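Local coordinates for tail fiber protein (Acinetobacter phage AM24, PDB 5W5P), which probably recognises and degrades the capsular polysaccharide of its Acinetobacter host as a trimeric tailspike, at residues Thr348-Ile353 and Ala378-Asp383; Asn372-Ala377 and Ala387-Thr392; Ala539-Phe544 and Leu580-Tyr585. One frame throughout, in Å; residues are numbered along the deposited sequence.

Contact 1 of 3, residues Thr348-Ile353 and Ala378-Asp383; sequences TLKCLI and AAYKAD
Tyr380 is the first residue of 378-383 to approach 348-353, and it does so with the edge of its ring: CE1 lies 4.4 Å from Lys350 NZ, which sits near the ring plane. The ammonium group therefore passes beside the ring and does not sit over a face. One face of the ring carries Ala379 CB, offset toward the rim, while the hydroxyl is hydrogen-bonded to Asn342 and the ring meets that of Tyr386. These partners hold the ring in place, with its edge toward the lysine.

Three residues on, Asp383 supplies the charge. Its OD2 accepts a hydrogen bond from Lys350 NZ at 3.0 Å through the syn lone pair, and the two side chains cross at about a right angle. Lys350, which leaves the helix 346-349 with positive phi, runs out fully extended and then turns at its last torsion (chi4 -56°), bringing NZ round to the carboxylate. CD also lies alongside OD2, at 3.6 Å. The other carboxylate oxygen, OD1, takes the backbone N-H of Asn385, so the two oxygens are held by different groups.

The chemistry is that of a single salt bridge tying the loop after strand 365-375 to the end of a short helix. Because Lys350 and Asp383 are both partly exposed, solvent would be expected to screen their attraction to some extent.

Contact 2 of 3, residues Asn372-Ala377 and Ala387-Thr392; sequences NQFGAA and ADVKFT
Phe374 and Asp388 lie stacked on one another, the carboxylate plane only 18° from that of the ring. Asp388 CB stands over one ring face, 3.9 Å from the centroid of Phe374, in a CH-pi contact displaced toward the rim. The carboxylate itself sits above the root of the side chain: OD2 is 3.2 Å from Phe374 CB and 3.4 Å from its CG. Both side chains keep CG beside the backbone N and anti to the carbonyl carbon (chi1 -57° for Phe374, -71° for Asp388), which turns ring and carboxylate toward each other. At the far end of the ring, Phe374 CZ meets Val389 CG2 obliquely at 4.4 Å.

Polar links surround this stack. A water gives a hydrogen bond to Asp388 OD1 at 2.6 Å and a weak one to Phe374 O, so it bridges the two segments. OD1 is also bonded to the Tyr386 hydroxyl, while OD2 is bonded to Thr413 OG1. The buried carboxylate thus has partners at both oxygens, which fix its rotation about chi2 and hold it flat against the ring. Further out, the Phe338 ring lies nearly parallel to that of Phe374, and the backbone of Phe374 is bonded to Trp412. These two partners come from strands 331-339 and 412-413, the parallel neighbours of strand 365-375.

Strand 389-390 belongs to a different sheet, so the contact joins two sheets where they come close together. Like residues meeting from rung to rung, as Phe338 and Phe374 do, are consistent with the parallel beta-helix found in phage tailspikes.

Contact 3 of 3, residues Ala539-Phe544 and Leu580-Tyr585; sequences ASLTGF and LKLSGY
Two antiparallel sheets pack face to face in the C-terminal domain, and here strand 539-544 of one meets the end of strand 580-582 of the other. The short segments approach to 9.7 Å between axes and cross at -43°; at that separation the contacts are made by side chains. At its start Ala539 CB meets Leu580 CD2 at 4.4 Å.

Farther along, Leu582 works with both its methyls. CD2 touches Leu541 CD2, branch to branch, at 4.2 Å, while CD1 reaches Phe544 CE1 at 4.1 Å, approaching the ring obliquely. Phe544 extends to meet it with CG anti to its backbone N (chi1 178°). Leu582 has CG anti to its carbonyl carbon (chi1 -65°), and its fork presents one methyl to each partner.

Leu541 and Phe544 are three residues apart, yet both point at the same sheet. A classic beta bulge accounts for this: Thr542 and Gly543 both face Lys516 of strand 509-523, and the extra residue shifts the side to which the following residues point. Pro567 touches both Phe544 and Leu582. Ile571 touches both Ala539 and Leu580, and Leu569 touches Leu541, so strand 569-574 extends the apolar layer.

Strand 535-546 is outermost in its sheet within the chain and comes close to the neighbouring subunits of the trimer. Ser540 OG forms a weak hydrogen bond with Phe544 O of the third subunit, and Phe544 O receives the equivalent weak bond from Ser540 of the second. Sheets layered at this spacing, with an apolar filling and crossing strands, are typical of a beta-sandwich, here with a strand that is outermost within its own chain lying at the trimer interface.

How the contacts relate
Contacts 1 and 2 are neighbours in the beta-helical body, their centres 8 Å apart, and their segments alternate along the chain: 348-353, 372-377, 378-383, 387-392. They also touch directly. Lys390 is the shared joint, its N probably bonded to Ile353 O, as part of the pairing of strand 389-390 with 353-354 in one parallel sheet, and its NZ probably to Leu349 O at the end of helix 346-349. Two successive turns of the coil, and the loop between strands 365-375 and 389-390, are thereby linked. Contact 3 follows later in sequence, in the C-terminal antiparallel domain, 57 Å and 52 Å from contacts 1 and 2 between centres. The elongated chain therefore holds separate packing units, a parallel coil and a terminal domain that meets its subunit neighbours.

Contact 1 of 3, residues Thr348-Ile353 and Ala378-Asp383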
# COMPACT_ATOMS: atom_id res chain seq x y z
N THR A 348 26.68 5.73 -13.32
CA THR A 348 27.77 4.89 -12.83
C THR A 348 27.26 3.57 -12.25
O THR A 348 27.76 2.50 -12.61
CB THR A 348 28.61 5.64 -11.79
OG1 THR A 348 29.23 6.78 -12.41
CG2 THR A 348 29.69 4.74 -11.23
N LEU A 349 26.28 3.63 -11.35
CA LEU A 349 25.72 2.40 -10.78
C LEU A 349 24.85 1.65 -11.78
O LEU A 349 24.70 0.43 -11.65
CB LEU A 349 24.91 2.73 -9.53
CG LEU A 349 25.69 3.45 -8.43
CD1 LEU A 349 24.83 3.68 -7.21
CD2 LEU A 349 26.95 2.66 -8.07
N LYS A 350 24.30 2.35 -12.78
CA LYS A 350 23.49 1.75 -13.84
C LYS A 350 22.32 0.96 -13.26
O LYS A 350 22.07 -0.19 -13.62
CB LYS A 350 24.34 0.89 -14.77
CG LYS A 350 25.36 1.69 -15.56
CD LYS A 350 26.16 0.79 -16.48
CE LYS A 350 27.16 1.59 -17.29
NZ LYS A 350 26.50 2.67 -18.08
N CYS A 351 21.58 1.60 -12.36
CA CYS A 351 20.40 1.01 -11.76
C CYS A 351 19.57 2.11 -11.12
O CYS A 351 20.08 3.17 -10.76
CB CYS A 351 20.77 -0.07 -10.73
SG CYS A 351 21.52 0.54 -9.21
N LEU A 352 18.27 1.84 -11.00
CA LEU A 352 17.38 2.74 -10.26
C LEU A 352 17.40 2.45 -8.77
O LEU A 352 17.26 3.38 -7.96
CB LEU A 352 15.95 2.61 -10.79
CG LEU A 352 15.62 3.54 -11.96
CD1 LEU A 352 14.28 3.17 -12.55
CD2 LEU A 352 15.64 4.99 -11.49
N ILE A 353 17.57 1.19 -8.39
CA ILE A 353 17.61 0.78 -7.00
C ILE A 353 18.75 -0.21 -6.82
O ILE A 353 18.91 -1.14 -7.62
CB ILE A 353 16.28 0.15 -6.54
CG1 ILE A 353 15.16 1.20 -6.55
CG2 ILE A 353 16.43 -0.46 -5.15
CD1 ILE A 353 13.78 0.62 -6.38
N ALA A 378 16.43 6.32 -23.04
CA ALA A 378 16.88 5.51 -24.16
C ALA A 378 18.24 4.87 -23.91
O ALA A 378 18.54 3.82 -24.50
CB ALA A 378 16.92 6.36 -25.43
N ALA A 379 19.05 5.46 -23.04
CA ALA A 379 20.41 4.99 -22.81
C ALA A 379 20.47 3.62 -22.14
O ALA A 379 21.49 2.94 -22.25
CB ALA A 379 21.17 6.01 -21.96
N TYR A 380 19.41 3.20 -21.45
CA TYR A 380 19.45 1.98 -20.65
C TYR A 380 18.53 0.89 -21.19
O TYR A 380 18.39 -0.15 -20.55
CB TYR A 380 19.12 2.31 -19.20
CG TYR A 380 20.08 3.33 -18.67
CD1 TYR A 380 21.41 3.00 -18.43
CD2 TYR A 380 19.69 4.64 -18.45
CE1 TYR A 380 22.31 3.93 -17.98
CE2 TYR A 380 20.58 5.58 -17.99
CZ TYR A 380 21.90 5.22 -17.76
OH TYR A 380 22.80 6.15 -17.29
N LYS A 381 17.92 1.11 -22.35
CA LYS A 381 17.14 0.04 -22.97
C LYS A 381 18.04 -1.08 -23.50
O LYS A 381 17.67 -2.25 -23.42
CB LYS A 381 16.28 0.61 -24.10
CG LYS A 381 15.16 1.51 -23.60
CD LYS A 381 14.42 2.15 -24.75
CE LYS A 381 13.32 3.07 -24.24
NZ LYS A 381 12.65 3.76 -25.38
N ALA A 382 19.23 -0.74 -24.01
CA ALA A 382 20.14 -1.71 -24.61
C ALA A 382 21.46 -1.84 -23.86
O ALA A 382 22.39 -2.48 -24.37
CB ALA A 382 20.42 -1.34 -26.07
N ASP A 383 21.57 -1.26 -22.67
CA ASP A 383 22.77 -1.35 -21.85
C ASP A 383 22.78 -2.68 -21.11
O ASP A 383 22.04 -2.85 -20.14
CB ASP A 383 22.81 -0.17 -20.87
CG ASP A 383 24.15 -0.03 -20.17
OD1 ASP A 383 24.91 -1.02 -20.08
OD2 ASP A 383 24.44 1.08 -19.67

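Contact 2 of 3, residues Asn372-Ala377 and Ala387-Thr392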
# COMPACT_ATOMS: atom_id res chain seq x y z
N ASN A 372 5.41 -1.47 -10.08
CA ASN A 372 6.23 -0.33 -10.46
C ASN A 372 6.32 -0.22 -11.98
O ASN A 372 6.25 -1.22 -12.69
CB ASN A 372 7.63 -0.44 -9.86
CG ASN A 372 7.62 -0.56 -8.36
OD1 ASN A 372 7.54 0.44 -7.65
ND2 ASN A 372 7.68 -1.79 -7.86
N GLN A 373 6.47 1.01 -12.46
CA GLN A 373 6.82 1.25 -13.86
C GLN A 373 8.25 1.75 -13.92
O GLN A 373 8.56 2.82 -13.39
CB GLN A 373 5.89 2.26 -14.53
CG GLN A 373 6.38 2.68 -15.91
CD GLN A 373 5.61 3.86 -16.47
OE1 GLN A 373 6.04 5.01 -16.35
NE2 GLN A 373 4.48 3.58 -17.11
N PHE A 374 9.12 0.97 -14.55
CA PHE A 374 10.51 1.36 -14.75
C PHE A 374 10.68 1.88 -16.18
O PHE A 374 11.21 1.21 -17.06
CB PHE A 374 11.43 0.18 -14.47
CG PHE A 374 11.28 -0.41 -13.10
CD1 PHE A 374 11.80 0.24 -11.99
CD2 PHE A 374 10.66 -1.64 -12.92
CE1 PHE A 374 11.69 -0.31 -10.72
CE2 PHE A 374 10.53 -2.20 -11.65
CZ PHE A 374 11.05 -1.53 -10.55
N GLY A 375 10.21 3.11 -16.38
CA GLY A 375 10.33 3.76 -17.68
C GLY A 375 11.72 4.32 -17.91
O GLY A 375 12.08 5.35 -17.33
N ALA A 376 12.51 3.66 -18.75
CA ALA A 376 13.92 3.98 -18.89
C ALA A 376 14.13 5.08 -19.92
O ALA A 376 13.40 5.19 -20.91
CB ALA A 376 14.72 2.74 -19.28
N ALA A 377 15.16 5.89 -19.68
CA ALA A 377 15.72 6.70 -20.75
C ALA A 377 16.29 5.78 -21.82
O ALA A 377 16.60 4.61 -21.58
CB ALA A 377 16.81 7.62 -20.21
N ALA A 387 20.37 -2.81 -14.84
CA ALA A 387 19.19 -3.48 -14.32
C ALA A 387 18.46 -2.51 -13.41
O ALA A 387 19.11 -1.75 -12.69
CB ALA A 387 19.54 -4.77 -13.56
N ASP A 388 17.13 -2.53 -13.44
CA ASP A 388 16.36 -1.60 -12.62
C ASP A 388 16.70 -1.75 -11.14
O ASP A 388 16.86 -0.76 -10.43
CB ASP A 388 14.86 -1.79 -12.85
CG ASP A 388 14.41 -1.30 -14.22
OD1 ASP A 388 14.77 -0.16 -14.60
OD2 ASP A 388 13.68 -2.04 -14.91
N VAL A 389 16.84 -2.99 -10.66
CA VAL A 389 17.14 -3.29 -9.26
C VAL A 389 18.37 -4.19 -9.24
O VAL A 389 18.31 -5.33 -9.70
CB VAL A 389 15.95 -3.96 -8.55
CG1 VAL A 389 16.26 -4.19 -7.08
CG2 VAL A 389 14.67 -3.14 -8.72
N LYS A 390 19.47 -3.68 -8.69
CA LYS A 390 20.75 -4.40 -8.68
C LYS A 390 21.06 -4.93 -7.29
O LYS A 390 21.00 -4.19 -6.30
CB LYS A 390 21.89 -3.49 -9.15
CG LYS A 390 22.24 -3.67 -10.61
CD LYS A 390 23.47 -2.87 -10.99
CE LYS A 390 23.69 -2.94 -12.49
NZ LYS A 390 24.72 -1.98 -12.95
N PHE A 391 21.41 -6.22 -7.23
CA PHE A 391 21.75 -6.88 -5.97
C PHE A 391 22.32 -8.26 -6.30
O PHE A 391 22.21 -8.75 -7.42
CB PHE A 391 20.54 -7.00 -5.04
CG PHE A 391 19.41 -7.82 -5.61
CD1 PHE A 391 18.44 -7.24 -6.41
CD2 PHE A 391 19.32 -9.18 -5.34
CE1 PHE A 391 17.40 -8.00 -6.92
CE2 PHE A 391 18.29 -9.94 -5.85
CZ PHE A 391 17.33 -9.35 -6.64
N THR A 392 22.94 -8.87 -5.29
CA THR A 392 23.40 -10.25 -5.37
C THR A 392 22.70 -11.06 -4.28
O THR A 392 22.78 -10.71 -3.10
CB THR A 392 24.92 -10.34 -5.21
OG1 THR A 392 25.55 -9.37 -6.06
CG2 THR A 392 25.42 -11.72 -5.56
O HOH W 1 13.75 1.49 -16.39

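Contact 3 of 3, residues Ala539-Phe544 and Leu580-Tyr585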
# COMPACT_ATOMS: atom_id res chain seq x y z
N ALA A 539 -6.02 -43.09 -21.76
CA ALA A 539 -5.17 -43.14 -20.58
C ALA A 539 -4.09 -44.20 -20.75
O ALA A 539 -4.25 -45.18 -21.49
CB ALA A 539 -5.99 -43.45 -19.33
N SER A 540 -2.98 -44.01 -20.04
CA SER A 540 -1.90 -44.98 -20.06
C SER A 540 -1.24 -45.00 -18.69
O SER A 540 -0.90 -43.95 -18.14
CB SER A 540 -0.87 -44.63 -21.14
OG SER A 540 0.12 -45.63 -21.23
N LEU A 541 -1.07 -46.20 -18.13
CA LEU A 541 -0.41 -46.37 -16.84
C LEU A 541 1.10 -46.22 -17.06
O LEU A 541 1.76 -47.14 -17.56
CB LEU A 541 -0.75 -47.73 -16.24
CG LEU A 541 -0.19 -48.04 -14.85
CD1 LEU A 541 -0.78 -47.08 -13.81
CD2 LEU A 541 -0.46 -49.49 -14.46
N THR A 542 1.64 -45.07 -16.69
CA THR A 542 3.07 -44.81 -16.86
C THR A 542 3.90 -45.28 -15.68
O THR A 542 5.10 -45.54 -15.85
CB THR A 542 3.33 -43.31 -17.08
OG1 THR A 542 3.42 -42.64 -15.82
CG2 THR A 542 2.21 -42.70 -17.90
N GLY A 543 3.31 -45.40 -14.50
CA GLY A 543 4.07 -45.80 -13.33
C GLY A 543 3.15 -46.39 -12.28
O GLY A 543 1.96 -46.05 -12.21
N PHE A 544 3.71 -47.28 -11.46
CA PHE A 544 2.95 -47.89 -10.39
C PHE A 544 3.92 -48.40 -9.33
O PHE A 544 4.98 -48.95 -9.67
CB PHE A 544 2.07 -49.04 -10.90
CG PHE A 544 1.29 -49.74 -9.81
CD1 PHE A 544 0.09 -49.23 -9.37
CD2 PHE A 544 1.78 -50.89 -9.23
CE1 PHE A 544 -0.63 -49.86 -8.37
CE2 PHE A 544 1.07 -51.53 -8.23
CZ PHE A 544 -0.13 -51.02 -7.80
N LEU A 580 -11.33 -44.96 -14.18
CA LEU A 580 -10.02 -45.60 -14.29
C LEU A 580 -9.98 -46.80 -13.35
O LEU A 580 -10.39 -46.71 -12.19
CB LEU A 580 -8.91 -44.61 -13.95
CG LEU A 580 -8.72 -43.46 -14.95
CD1 LEU A 580 -9.54 -42.25 -14.53
CD2 LEU A 580 -7.26 -43.09 -15.09
N LYS A 581 -9.50 -47.94 -13.86
CA LYS A 581 -9.54 -49.19 -13.12
C LYS A 581 -8.22 -49.93 -13.24
O LYS A 581 -7.53 -49.86 -14.26
CB LYS A 581 -10.67 -50.10 -13.63
CG LYS A 581 -11.95 -49.40 -14.01
CD LYS A 581 -12.90 -50.36 -14.68
CE LYS A 581 -14.24 -49.73 -14.97
NZ LYS A 581 -15.21 -50.75 -15.46
N LEU A 582 -7.87 -50.66 -12.17
CA LEU A 582 -6.68 -51.49 -12.13
C LEU A 582 -7.07 -52.94 -11.87
O LEU A 582 -8.02 -53.22 -11.14
CB LEU A 582 -5.70 -51.01 -11.06
CG LEU A 582 -5.09 -49.62 -11.29
CD1 LEU A 582 -4.28 -49.18 -10.08
CD2 LEU A 582 -4.24 -49.62 -12.55
N SER A 583 -6.31 -53.85 -12.48
CA SER A 583 -6.57 -55.28 -12.37
C SER A 583 -5.65 -55.92 -11.33
O SER A 583 -4.82 -55.26 -10.70
CB SER A 583 -6.41 -55.95 -13.73
OG SER A 583 -5.13 -55.71 -14.28
N GLY A 584 -5.80 -57.23 -11.16
CA GLY A 584 -4.98 -57.98 -10.23
C GLY A 584 -5.22 -57.65 -8.77
O GLY A 584 -4.30 -57.78 -7.95
N TYR A 585 -6.43 -57.25 -8.41
CA TYR A 585 -6.73 -56.83 -7.05
C TYR A 585 -7.21 -58.00 -6.21
O TYR A 585 -8.14 -58.72 -6.60
CB TYR A 585 -7.78 -55.72 -7.04
CG TYR A 585 -8.16 -55.27 -5.65
CD1 TYR A 585 -7.46 -54.25 -5.01
CD2 TYR A 585 -9.21 -55.88 -4.96
CE1 TYR A 585 -7.80 -53.84 -3.74
CE2 TYR A 585 -9.55 -55.48 -3.69
CZ TYR A 585 -8.84 -54.46 -3.08
OH TYR A 585 -9.18 -54.05 -1.82